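Local coordinates for McyG protein (Microcystis aeruginosa PCC 7806, PDB 4R0M) that probably activates phenylalanine or a related aromatic acid as its adenylate and passes it to a carrier domain, at the start of microcystin assembly, at residues Ala229-Phe232 with Leu233-Ala237; Glu286-His290 with Val291-Leu295; Asn405-Asn408 with Gln409-Gln413; Gly532-Lys536 with Ser537-Lys541; Gln553-Asp556 with Gln557-Lys561. All blocks are in the same frame, centred on the assembly; numbering follows the deposited sequence.

Contact 1 (Ala229-Phe232 with Leu233-Ala237); sequences AIVF and LGIMA
Val231 O is gripped twice from the following turn: Met236 N reaches it at 2.9 Å with a nearly straight bond of 167°, and Gly234 N adds a weak one. Next to it Ile235 N bonds to Ile230 O at 2.8 Å, the donor tilted a little from the carbonyl plane. Both strong bonds span five residues, so helix 227-240 widens here into a pi-type turn. Gly234 lies at this widening, its CA only 3.3 Å from Ile230 O; a CB on this backbone would run into that oxygen.

Phe232 CG stands anti to the backbone N (chi1 175°), which lays the ring alongside both Leu233 and Met236. Leu233 puts CD2 over one face, 4.1 Å from the ring centroid, a CH-pi contact. Met236, a selenomethionine in this crystal, bends at chi3; its SE lies oblique to the Phe232 ring, 4.9 Å from the centroid, a Met-aromatic contact, with the methyl CE 3.7 Å from Phe232 CE1. Ile235 CD1 and Ile230 CG2 pack side by side at 3.8 Å. With an alanine here in place of the Phe232 ring, Leu233 CD2 and the Met236 methyl would probably lose their partner and a gap would open beside the bound phenylalanyl-adenylate.

Trp345 meets the Phe232 ring, and Met202 of helix 196-210 touches it. The side chain of Phe232 is about 4 Å from the bound adenylate. The arrangement is a pi-type bulge in the helix of a beta-alpha-beta unit (217-220, 227-240, 243-246) of the AMP-binding fold, set beside the ligand pocket.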
# COMPACT_ATOMS: atom_id res chain seq x y z
N ALA A 229 1.81 -3.87 -5.25
CA ALA A 229 1.96 -5.29 -5.56
C ALA A 229 1.60 -5.59 -7.02
O ALA A 229 2.20 -6.47 -7.63
CB ALA A 229 1.12 -6.12 -4.61
N ILE A 230 0.62 -4.87 -7.56
CA ILE A 230 0.17 -5.07 -8.94
C ILE A 230 1.20 -4.52 -9.93
O ILE A 230 1.52 -5.18 -10.93
CB ILE A 230 -1.19 -4.39 -9.19
CG1 ILE A 230 -2.28 -5.05 -8.36
CG2 ILE A 230 -1.56 -4.44 -10.68
CD1 ILE A 230 -3.54 -4.23 -8.21
N VAL A 231 1.71 -3.33 -9.65
CA VAL A 231 2.51 -2.60 -10.62
C VAL A 231 4.01 -2.73 -10.35
O VAL A 231 4.71 -3.39 -11.12
CB VAL A 231 2.07 -1.12 -10.70
CG1 VAL A 231 2.75 -0.43 -11.87
CG2 VAL A 231 0.56 -1.01 -10.86
N PHE A 232 4.49 -2.14 -9.25
CA PHE A 232 5.92 -2.11 -8.94
C PHE A 232 6.55 -3.49 -8.80
O PHE A 232 7.68 -3.71 -9.25
CB PHE A 232 6.19 -1.24 -7.70
CG PHE A 232 7.63 -1.25 -7.24
CD1 PHE A 232 8.66 -0.86 -8.10
CD2 PHE A 232 7.95 -1.61 -5.93
CE1 PHE A 232 9.98 -0.87 -7.67
CE2 PHE A 232 9.27 -1.61 -5.50
CZ PHE A 232 10.28 -1.24 -6.37
N LEU A 233 5.83 -4.42 -8.18
CA LEU A 233 6.35 -5.77 -7.96
C LEU A 233 5.53 -6.83 -8.69
O LEU A 233 5.54 -8.01 -8.32
CB LEU A 233 6.46 -6.07 -6.46
CG LEU A 233 7.39 -5.15 -5.66
CD1 LEU A 233 7.26 -5.41 -4.16
CD2 LEU A 233 8.84 -5.28 -6.10
N GLY A 234 4.84 -6.40 -9.73
CA GLY A 234 4.07 -7.30 -10.59
C GLY A 234 4.36 -7.01 -12.04
O GLY A 234 5.20 -7.66 -12.66
N ILE A 235 3.67 -6.00 -12.58
CA ILE A 235 3.78 -5.63 -13.99
C ILE A 235 5.19 -5.18 -14.39
O ILE A 235 5.64 -5.46 -15.50
CB ILE A 235 2.73 -4.55 -14.36
CG1 ILE A 235 1.32 -5.14 -14.26
CG2 ILE A 235 2.99 -3.98 -15.75
CD1 ILE A 235 0.22 -4.11 -14.06
N MSE A 236 5.90 -4.50 -13.48
CA MSE A 236 7.29 -4.11 -13.72
C MSE A 236 8.14 -5.32 -14.00
O MSE A 236 8.92 -5.33 -14.95
CB MSE A 236 7.89 -3.31 -12.56
CG MSE A 236 9.24 -2.73 -12.99
SE MSE A 236 10.08 -1.63 -11.59
CE MSE A 236 10.74 -3.11 -10.47
N ALA A 237 7.98 -6.36 -13.18
CA ALA A 237 8.75 -7.59 -13.33
C ALA A 237 8.48 -8.27 -14.67
O ALA A 237 9.39 -8.83 -15.28
CB ALA A 237 8.47 -8.54 -12.18

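Contact 2 (Glu286-His290 with Val291-Leu295)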
# COMPACT_ATOMS: atom_id res chain seq x y z
N GLU A 286 17.22 -8.86 19.08
CA GLU A 286 17.81 -9.84 19.99
C GLU A 286 18.16 -11.16 19.30
O GLU A 286 19.31 -11.59 19.33
CB GLU A 286 16.88 -10.08 21.19
CG GLU A 286 17.35 -11.14 22.19
CD GLU A 286 18.66 -10.79 22.88
OE1 GLU A 286 18.94 -9.59 23.09
OE2 GLU A 286 19.42 -11.73 23.21
N GLU A 287 17.17 -11.78 18.67
CA GLU A 287 17.36 -13.06 17.96
C GLU A 287 18.22 -12.93 16.70
O GLU A 287 18.73 -13.93 16.19
CB GLU A 287 16.02 -13.73 17.63
CG GLU A 287 14.89 -12.79 17.24
CD GLU A 287 14.11 -12.28 18.45
OE1 GLU A 287 13.22 -13.02 18.93
OE2 GLU A 287 14.38 -11.15 18.90
N LEU A 288 18.39 -11.70 16.21
CA LEU A 288 19.25 -11.42 15.06
C LEU A 288 20.74 -11.35 15.43
O LEU A 288 21.59 -11.18 14.55
CB LEU A 288 18.81 -10.14 14.36
CG LEU A 288 17.65 -10.25 13.36
CD1 LEU A 288 17.04 -8.89 13.09
CD2 LEU A 288 18.10 -10.91 12.06
N LYS A 289 21.04 -11.48 16.72
CA LYS A 289 22.42 -11.55 17.19
C LYS A 289 22.93 -12.99 17.23
O LYS A 289 24.14 -13.22 17.21
CB LYS A 289 22.55 -10.91 18.58
CG LYS A 289 22.56 -9.39 18.58
CD LYS A 289 22.61 -8.83 19.99
CE LYS A 289 22.59 -7.31 19.97
NZ LYS A 289 22.47 -6.74 21.35
N HIS A 290 22.01 -13.94 17.27
CA HIS A 290 22.35 -15.36 17.42
C HIS A 290 22.27 -16.13 16.13
O HIS A 290 22.80 -17.24 16.03
CB HIS A 290 21.50 -16.00 18.51
CG HIS A 290 21.62 -15.33 19.85
ND1 HIS A 290 22.68 -15.52 20.66
CD2 HIS A 290 20.78 -14.42 20.50
CE1 HIS A 290 22.52 -14.78 21.78
NE2 HIS A 290 21.36 -14.11 21.68
N VAL A 291 21.60 -15.56 15.13
CA VAL A 291 21.63 -16.08 13.77
C VAL A 291 22.19 -15.02 12.82
O VAL A 291 22.19 -13.82 13.14
CB VAL A 291 20.24 -16.56 13.27
CG1 VAL A 291 19.77 -17.77 14.06
CG2 VAL A 291 19.21 -15.44 13.33
N SER A 292 22.67 -15.45 11.66
CA SER A 292 23.17 -14.52 10.65
C SER A 292 22.59 -14.83 9.28
O SER A 292 22.55 -15.99 8.85
CB SER A 292 24.70 -14.51 10.60
OG SER A 292 25.21 -15.81 10.37
N TYR A 293 22.11 -13.78 8.61
CA TYR A 293 21.59 -13.87 7.26
C TYR A 293 22.54 -13.18 6.29
O TYR A 293 23.27 -12.26 6.68
CB TYR A 293 20.21 -13.21 7.18
CG TYR A 293 19.11 -13.92 7.94
CD1 TYR A 293 18.36 -14.94 7.35
CD2 TYR A 293 18.81 -13.56 9.26
CE1 TYR A 293 17.35 -15.58 8.04
CE2 TYR A 293 17.80 -14.21 9.97
CZ TYR A 293 17.07 -15.21 9.35
OH TYR A 293 16.07 -15.86 10.05
N ASN A 294 22.51 -13.62 5.04
CA ASN A 294 23.23 -12.95 3.97
C ASN A 294 22.24 -12.19 3.08
O ASN A 294 21.45 -12.80 2.36
CB ASN A 294 24.05 -13.96 3.15
CG ASN A 294 24.74 -13.33 1.95
OD1 ASN A 294 25.00 -12.12 1.92
ND2 ASN A 294 25.04 -14.15 0.95
N LEU A 295 22.29 -10.87 3.16
CA LEU A 295 21.35 -10.01 2.43
C LEU A 295 22.05 -9.16 1.36
O LEU A 295 21.49 -8.17 0.88
CB LEU A 295 20.57 -9.13 3.40
CG LEU A 295 19.80 -9.80 4.55
CD1 LEU A 295 19.15 -8.74 5.44
CD2 LEU A 295 18.76 -10.78 4.03
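The Tyr293 ring receives Leu288 at its edge, near its plane: the methyl CD2 sits 3.9 Å from Tyr293 CE2 and equally far from CD2 of the ring, and the two side chains cross at about a right angle. Tyr293 CG, anti to its carbonyl carbon (chi1 -67°), carries the ring back to the leucine. The other flat group, the His290 imidazole, has Glu286 OE2 at its edge and in its plane, where His290 NE2 makes a weak bond to it of 3.4 Å.

Between the two rings the chain turns. Val291 N makes a weak bond of 3.5 Å to Glu287 O, and Val291 CG2 comes to 3.3 Å from the same oxygen, so one carbonyl meets both the backbone and the side chain of the valine. Leu288 O and Val291 O, both acceptors, face each other at 3.1 Å.

All this belongs to the loop between helix 275-282 and strand 300-303, at the surface of the AMP-binding fold. Leu288 is the buried one among the residues that touch here, resting on Leu260 and Ile319. His323 serves both segments: its ND1 takes a bond from Tyr293 N, while NE2 makes a weak one to Leu288 O.

Since the one hydrogen bond between the two segments is weak, the shape of this turn probably depends more on the buried leucine and on that shared imidazole than on its own polar contacts.

Contact 3 (Asn405-Asn408 with Gln409-Gln413); sequences NELN and QEVFQ
Asn408 O is met by two parts of Phe412 together: the backbone N bonds to it at 3.0 Å, and CB lies 3.2 Å away. The donor is tilted about 31° from the carbonyl plane. Phe412 is the first residue to leave helical angles, where helix 405-411 gives way to strand 412-413. The side chains of Asn408 and Phe412 run the same way, side by side, with amide and ring planes steeply inclined. Phe412 CG stands anti to the carbonyl carbon (chi1 -66°), which turns the ring edge to the asparagine; Asn408 OD1 sits 3.8 Å from Phe412 CE2.

One residue earlier, Leu407 O takes Val411 N at 3.0 Å with an almost straight bond, plus a weak one from Glu410 N. Val411 CG2 presses to 3.2 Å from this same oxygen, and its CG1 reaches Leu407 CD1 at 4.1 Å. Gln409 N closes the first turn on Asn405 O at 2.9 Å.

The second shell fixes these groups. Tyr401 N bonds to Asn408 OD1, which holds the amide in place beside the ring, while Leu407 and Val411 rest against Tyr401. Phe417 meets the Phe412 ring, and Val411 pairs with Thr418 through the backbone. Strand 412-413 pairs antiparallel with 416-419, so this helix end leads into the antiparallel sheet.

A serine in place of Phe412 would probably leave Phe417 without its ring partner and open a gap beside the Asn408 amide.

Chemically, the helix end relies on main-chain carbonyls for its polar bonds; the asparagine OD1 is taken up by Tyr401 N of the preceding loop, and the same side chain lies along the phenylalanine.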
# COMPACT_ATOMS: atom_id res chain seq x y z
N ASN A 405 -17.17 13.68 -11.39
CA ASN A 405 -16.79 14.98 -11.95
C ASN A 405 -16.50 16.03 -10.88
O ASN A 405 -15.60 16.86 -11.03
CB ASN A 405 -17.88 15.50 -12.90
CG ASN A 405 -18.16 14.55 -14.05
OD1 ASN A 405 -17.24 14.08 -14.73
ND2 ASN A 405 -19.44 14.28 -14.29
N GLU A 406 -17.27 15.98 -9.79
CA GLU A 406 -17.11 16.89 -8.66
C GLU A 406 -15.71 16.79 -8.06
O GLU A 406 -15.09 17.80 -7.74
CB GLU A 406 -18.16 16.58 -7.59
CG GLU A 406 -18.38 17.70 -6.58
CD GLU A 406 -19.28 17.28 -5.44
OE1 GLU A 406 -20.48 17.64 -5.46
OE2 GLU A 406 -18.80 16.58 -4.52
N LEU A 407 -15.22 15.56 -7.92
CA LEU A 407 -13.88 15.32 -7.39
C LEU A 407 -12.80 15.68 -8.42
O LEU A 407 -11.78 16.26 -8.06
CB LEU A 407 -13.73 13.87 -6.93
CG LEU A 407 -12.39 13.39 -6.36
CD1 LEU A 407 -11.93 14.22 -5.16
CD2 LEU A 407 -12.49 11.92 -5.99
N ASN A 408 -13.04 15.33 -9.68
CA ASN A 408 -12.11 15.63 -10.77
C ASN A 408 -11.84 17.13 -10.93
O ASN A 408 -10.69 17.55 -11.10
CB ASN A 408 -12.59 15.03 -12.09
CG ASN A 408 -12.50 13.51 -12.11
OD1 ASN A 408 -11.80 12.90 -11.30
ND2 ASN A 408 -13.20 12.90 -13.06
N GLN A 409 -12.90 17.94 -10.84
CA GLN A 409 -12.78 19.39 -10.94
C GLN A 409 -12.04 20.01 -9.75
O GLN A 409 -11.42 21.07 -9.88
CB GLN A 409 -14.16 20.04 -11.12
CG GLN A 409 -14.74 19.89 -12.52
CD GLN A 409 -16.11 20.52 -12.66
OE1 GLN A 409 -17.09 20.04 -12.09
NE2 GLN A 409 -16.19 21.59 -13.45
N GLU A 410 -12.10 19.34 -8.60
CA GLU A 410 -11.44 19.81 -7.39
C GLU A 410 -9.93 19.53 -7.39
O GLU A 410 -9.13 20.44 -7.17
CB GLU A 410 -12.10 19.19 -6.15
CG GLU A 410 -11.58 19.73 -4.82
CD GLU A 410 -11.87 18.80 -3.64
OE1 GLU A 410 -12.34 17.67 -3.85
OE2 GLU A 410 -11.61 19.22 -2.49
N VAL A 411 -9.55 18.27 -7.63
CA VAL A 411 -8.15 17.85 -7.47
C VAL A 411 -7.30 17.88 -8.75
O VAL A 411 -6.08 17.82 -8.67
CB VAL A 411 -8.02 16.48 -6.76
CG1 VAL A 411 -8.56 16.55 -5.33
CG2 VAL A 411 -8.70 15.37 -7.54
N PHE A 412 -7.96 17.95 -9.91
CA PHE A 412 -7.25 18.12 -11.18
C PHE A 412 -7.41 19.54 -11.71
O PHE A 412 -8.51 19.95 -12.10
CB PHE A 412 -7.74 17.11 -12.23
CG PHE A 412 -7.41 15.68 -11.91
CD1 PHE A 412 -6.17 15.15 -12.23
CD2 PHE A 412 -8.35 14.87 -11.29
CE1 PHE A 412 -5.86 13.83 -11.94
CE2 PHE A 412 -8.05 13.55 -10.99
CZ PHE A 412 -6.81 13.03 -11.31
N GLN A 413 -6.31 20.30 -11.72
CA GLN A 413 -6.31 21.67 -12.22
C GLN A 413 -5.02 21.99 -12.97
O GLN A 413 -3.92 21.66 -12.50
CB GLN A 413 -6.50 22.68 -11.08
CG GLN A 413 -7.95 22.92 -10.69
CD GLN A 413 -8.09 23.94 -9.57
OE1 GLN A 413 -7.34 23.93 -8.59
NE2 GLN A 413 -9.08 24.83 -9.71

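Contact 4 (Gly532-Lys536 with Ser537-Lys541); sequences GKVQK and SKLKK. With FA5 (adenosine-5'-[phenylalaninyl-phosphate]), chain C.
Van der Waals contacts join the loop to the first turns of helix 536-545. The apolar pair is Val534 CG1 with Leu539 CD1 at 3.8 Å, the side chains set aslant, and both rest on Ala468 of strand 468-474. Gln535 and Lys538 run alongside each other: the amide end runs beside the lysine methylenes, with Gln535 NE2 3.8 Å from Lys538 CD. Lys538 is extended as far as CE, which lays CD and CE beside the amide; the bend at chi4 (-71°) then turns only NZ.

Among the backbone bonds, Lys540 N reaches Lys536 O at 2.9 Å, with an N-H...O angle of 151°, and Lys541 N follows on Ser537 O. Gln535 occupies the N-cap position. Lys540 CB also lies 3.4 Å from Lys536 O.

The sequence Gly-Lys just ahead of this helix is consistent with the A10 motif of adenylation domains, whose lysine enters the active site in the adenylate-forming state. Gly532 suits the turn, since its backbone angles (phi 93°) would jam a side chain against the preceding carbonyl.

Charged and polar contacts lie on the ligand side and at the helix start. Lys533 NZ donates to O4' of the phenylalanyl-adenylate at 3.1 Å; CG anti to the backbone N and a bend at chi3 bring the amine to the ribose. Asp421 also bonds to this ligand. Lys536 NZ makes a long, weak ion pair with Glu453.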
# COMPACT_ATOMS: atom_id res chain seq x y z
N GLY A 532 -1.55 -2.25 5.57
CA GLY A 532 -1.28 -2.15 7.01
C GLY A 532 -1.05 -0.74 7.53
O GLY A 532 -0.57 -0.57 8.65
N LYS A 533 -1.38 0.26 6.73
CA LYS A 533 -1.31 1.65 7.15
C LYS A 533 -2.57 2.00 7.94
O LYS A 533 -3.68 1.91 7.42
CB LYS A 533 -1.16 2.57 5.94
CG LYS A 533 -1.18 4.06 6.27
CD LYS A 533 -1.02 4.93 5.02
CE LYS A 533 -2.27 4.92 4.15
NZ LYS A 533 -2.17 5.90 3.03
N VAL A 534 -2.37 2.39 9.20
CA VAL A 534 -3.47 2.82 10.07
C VAL A 534 -4.14 4.06 9.49
O VAL A 534 -3.49 5.09 9.30
CB VAL A 534 -2.98 3.10 11.51
CG1 VAL A 534 -4.11 3.65 12.37
CG2 VAL A 534 -2.40 1.85 12.15
N GLN A 535 -5.43 3.94 9.18
CA GLN A 535 -6.20 5.08 8.69
C GLN A 535 -6.77 5.90 9.86
O GLN A 535 -7.73 5.49 10.52
CB GLN A 535 -7.28 4.66 7.68
CG GLN A 535 -7.91 3.30 7.95
CD GLN A 535 -8.50 2.65 6.70
OE1 GLN A 535 -8.46 3.21 5.60
NE2 GLN A 535 -9.05 1.46 6.87
N LYS A 536 -6.13 7.04 10.10
CA LYS A 536 -6.39 7.87 11.27
C LYS A 536 -7.72 8.60 11.22
O LYS A 536 -8.27 8.98 12.26
CB LYS A 536 -5.24 8.87 11.47
CG LYS A 536 -3.90 8.22 11.75
CD LYS A 536 -2.77 9.23 11.65
CE LYS A 536 -1.43 8.53 11.55
NZ LYS A 536 -0.35 9.47 11.14
N SER A 537 -8.24 8.80 10.01
CA SER A 537 -9.55 9.44 9.82
C SER A 537 -10.68 8.62 10.44
O SER A 537 -11.54 9.17 11.13
CB SER A 537 -9.81 9.67 8.33
OG SER A 537 -8.86 10.56 7.79
N LYS A 538 -10.66 7.31 10.21
CA LYS A 538 -11.65 6.39 10.77
C LYS A 538 -11.58 6.32 12.29
O LYS A 538 -12.60 6.19 12.96
CB LYS A 538 -11.52 4.99 10.16
CG LYS A 538 -12.07 4.86 8.75
CD LYS A 538 -11.95 3.43 8.24
CE LYS A 538 -12.56 3.27 6.86
NZ LYS A 538 -14.05 3.35 6.87
N LEU A 539 -10.36 6.41 12.83
CA LEU A 539 -10.15 6.41 14.28
C LEU A 539 -10.59 7.72 14.92
O LEU A 539 -11.12 7.72 16.04
CB LEU A 539 -8.70 6.10 14.63
CG LEU A 539 -8.30 4.63 14.70
CD1 LEU A 539 -6.79 4.49 14.88
CD2 LEU A 539 -9.03 3.89 15.82
N LYS A 540 -10.36 8.83 14.22
CA LYS A 540 -10.80 10.14 14.69
C LYS A 540 -12.33 10.19 14.80
O LYS A 540 -12.86 10.66 15.80
CB LYS A 540 -10.29 11.26 13.76
CG LYS A 540 -10.56 12.66 14.28
CD LYS A 540 -10.12 13.75 13.31
CE LYS A 540 -8.64 14.06 13.44
NZ LYS A 540 -8.24 15.23 12.60
N LYS A 541 -13.01 9.68 13.77
CA LYS A 541 -14.47 9.60 13.77
C LYS A 541 -14.97 8.71 14.90
O LYS A 541 -15.85 9.12 15.66
CB LYS A 541 -15.00 9.12 12.42
CG LYS A 541 -15.17 10.25 11.41
CD LYS A 541 -16.21 9.89 10.35
CE LYS A 541 -16.64 11.13 9.59
NZ LYS A 541 -17.74 10.84 8.62
C FA5 C . 0.04 3.61 -1.33
O FA5 C . 0.05 3.43 -0.12
CA FA5 C . 1.33 3.79 -2.09
N FA5 C . 2.04 4.81 -1.35
CB FA5 C . 2.18 2.51 -2.11
CG FA5 C . 3.59 2.56 -2.70
CD1 FA5 C . 4.31 3.74 -2.93
CD2 FA5 C . 4.22 1.35 -3.03
CE1 FA5 C . 5.60 3.71 -3.48
CE2 FA5 C . 5.51 1.31 -3.57
CZ FA5 C . 6.20 2.50 -3.80
P FA5 C . -2.53 4.50 -1.44
OP1 FA5 C . -3.34 3.59 -0.55
OP2 FA5 C . -3.21 5.16 -2.61
OP3 FA5 C . -1.25 3.67 -2.01
O5' FA5 C . -1.92 5.65 -0.49
C5' FA5 C . -1.15 6.74 -0.99
C4' FA5 C . -0.82 7.65 0.18
O4' FA5 C . 0.05 7.02 1.13
C3' FA5 C . -0.07 8.90 -0.25
O3' FA5 C . -0.95 9.91 -0.75
C2' FA5 C . 0.60 9.32 1.04
O2' FA5 C . -0.31 10.06 1.86
C1' FA5 C . 0.90 8.01 1.72
N9 FA5 C . 2.33 7.67 1.50
C8 FA5 C . 2.79 6.77 0.61
N7 FA5 C . 4.15 6.69 0.64
C5 FA5 C . 4.58 7.56 1.57
C6 FA5 C . 5.89 7.98 2.12
N6 FA5 C . 7.05 7.44 1.66
N1 FA5 C . 5.90 8.93 3.09
C2 FA5 C . 4.76 9.48 3.55
N3 FA5 C . 3.53 9.14 3.11
C4 FA5 C . 3.38 8.21 2.13

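Contact 5 (Gln553-Asp556 with Gln557-Lys561)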
# COMPACT_ATOMS: atom_id res chain seq x y z
N GLN A 553 -14.02 5.90 30.20
CA GLN A 553 -14.55 5.99 31.56
C GLN A 553 -14.01 4.85 32.44
O GLN A 553 -13.58 5.09 33.56
CB GLN A 553 -16.08 5.99 31.56
CG GLN A 553 -16.72 7.24 30.97
CD GLN A 553 -16.32 8.52 31.70
OE1 GLN A 553 -16.52 8.65 32.91
NE2 GLN A 553 -15.76 9.47 30.96
N GLU A 554 -14.03 3.64 31.89
CA GLU A 554 -13.55 2.44 32.58
C GLU A 554 -12.08 2.56 33.01
O GLU A 554 -11.73 2.17 34.13
CB GLU A 554 -13.74 1.21 31.69
CG GLU A 554 -13.45 -0.13 32.37
CD GLU A 554 -13.34 -1.28 31.39
OE1 GLU A 554 -13.05 -1.04 30.19
OE2 GLU A 554 -13.53 -2.44 31.81
N ILE A 555 -11.25 3.10 32.12
CA ILE A 555 -9.84 3.34 32.42
C ILE A 555 -9.70 4.45 33.47
O ILE A 555 -8.94 4.31 34.43
CB ILE A 555 -9.03 3.69 31.15
CG1 ILE A 555 -8.97 2.48 30.21
CG2 ILE A 555 -7.61 4.12 31.50
CD1 ILE A 555 -8.75 2.85 28.76
N ASP A 556 -10.47 5.52 33.29
CA ASP A 556 -10.49 6.64 34.24
C ASP A 556 -10.97 6.19 35.63
O ASP A 556 -10.49 6.70 36.64
CB ASP A 556 -11.37 7.77 33.71
CG ASP A 556 -11.03 9.11 34.34
OD1 ASP A 556 -9.83 9.45 34.42
OD2 ASP A 556 -11.97 9.82 34.76
N GLN A 557 -11.90 5.25 35.66
CA GLN A 557 -12.38 4.64 36.90
C GLN A 557 -11.32 3.74 37.53
O GLN A 557 -11.26 3.61 38.75
CB GLN A 557 -13.66 3.84 36.67
CG GLN A 557 -14.91 4.69 36.50
CD GLN A 557 -16.03 3.95 35.77
OE1 GLN A 557 -16.17 2.73 35.89
NE2 GLN A 557 -16.82 4.69 35.00
N TYR A 558 -10.49 3.13 36.69
CA TYR A 558 -9.39 2.29 37.17
C TYR A 558 -8.26 3.15 37.73
O TYR A 558 -7.67 2.80 38.76
CB TYR A 558 -8.87 1.36 36.07
CG TYR A 558 -7.83 0.38 36.58
CD1 TYR A 558 -8.22 -0.83 37.16
CD2 TYR A 558 -6.47 0.68 36.51
CE1 TYR A 558 -7.27 -1.72 37.64
CE2 TYR A 558 -5.52 -0.21 36.99
CZ TYR A 558 -5.93 -1.40 37.56
OH TYR A 558 -4.99 -2.28 38.03
N LEU A 559 -7.96 4.25 37.06
CA LEU A 559 -7.14 5.31 37.64
C LEU A 559 -7.94 5.90 38.80
O LEU A 559 -9.14 5.61 38.93
CB LEU A 559 -6.83 6.40 36.61
CG LEU A 559 -6.25 6.03 35.24
CD1 LEU A 559 -6.61 7.09 34.21
CD2 LEU A 559 -4.74 5.83 35.29
N ALA A 560 -7.30 6.71 39.64
CA ALA A 560 -7.94 7.27 40.83
C ALA A 560 -8.21 6.22 41.92
O ALA A 560 -8.99 6.47 42.85
CB ALA A 560 -9.23 8.01 40.47
N LYS A 561 -7.56 5.06 41.81
CA LYS A 561 -7.67 4.01 42.82
C LYS A 561 -6.30 3.68 43.40
O LYS A 561 -5.69 4.50 44.08
CB LYS A 561 -8.32 2.75 42.24
CG LYS A 561 -9.77 2.94 41.81
CD LYS A 561 -10.57 1.66 41.94
CE LYS A 561 -12.05 1.92 41.73
NZ LYS A 561 -12.90 0.78 42.16
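Helix 549-558 ends here, in its last turn and the short tail that closes the modelled chain at Lys561. Ile555 O takes the last regular helical bond, from Leu559 N at 2.8 Å and nearly straight at 172°, and Leu559 is then the first residue to leave helical angles. One and two residues earlier the same pattern holds: Tyr558 N bonds to Glu554 O at 3.0 Å, its donor well tilted from the carbonyl plane, and Gln557 N to Gln553 O at 2.7 Å.

The side chains of Leu559 and Gln557 lie back along this turn. Leu559 is packed beside Ile555, pointing the same way, its CD1 4.1 Å from Ile555 CG2; Ile555 is the buried member of the contact. Leu559 CG, anti to the carbonyl carbon (chi1 -52°), comes to 3.3 Å from Ile555 O, so the leucine shields the very carbonyl that its own backbone grips. The Asp556 side chain crosses that of Leu559 at about a right angle.

Gln557 runs extended back along the helix flank, and its carbon chain passes over Gln553 O, with CG at 3.3 Å. Around the exit the chain swings Ala560 into left-handed backbone angles (phi 70°), and its methyl is pointed back at the helix, Ala560 CB stopping 4.2 Å from Asp556 O.

Two of the five contacts reach the phenylalanyl-adenylate. In contact 1 the side chain of Phe232 is about 4 Å from the bound adenylate, while contact 4 reaches the ribose through Lys533; the centres of contacts 1 and 4 are 27 Å apart, on opposite sides of the chain's centre, with nearest atoms about 11 Å apart. Contact 3 stands further back, the side chain of Val411 being about 11 Å from the ligand. Contact 2 lies at the surface, its centre 29 Å from that of contact 1 and 50 Å from that of contact 3. Contacts 4 and 5 sit on successive helices, 536-545 and 549-558, with centres 26 Å apart, so the chain runs from the pocket outward to its last modelled residues.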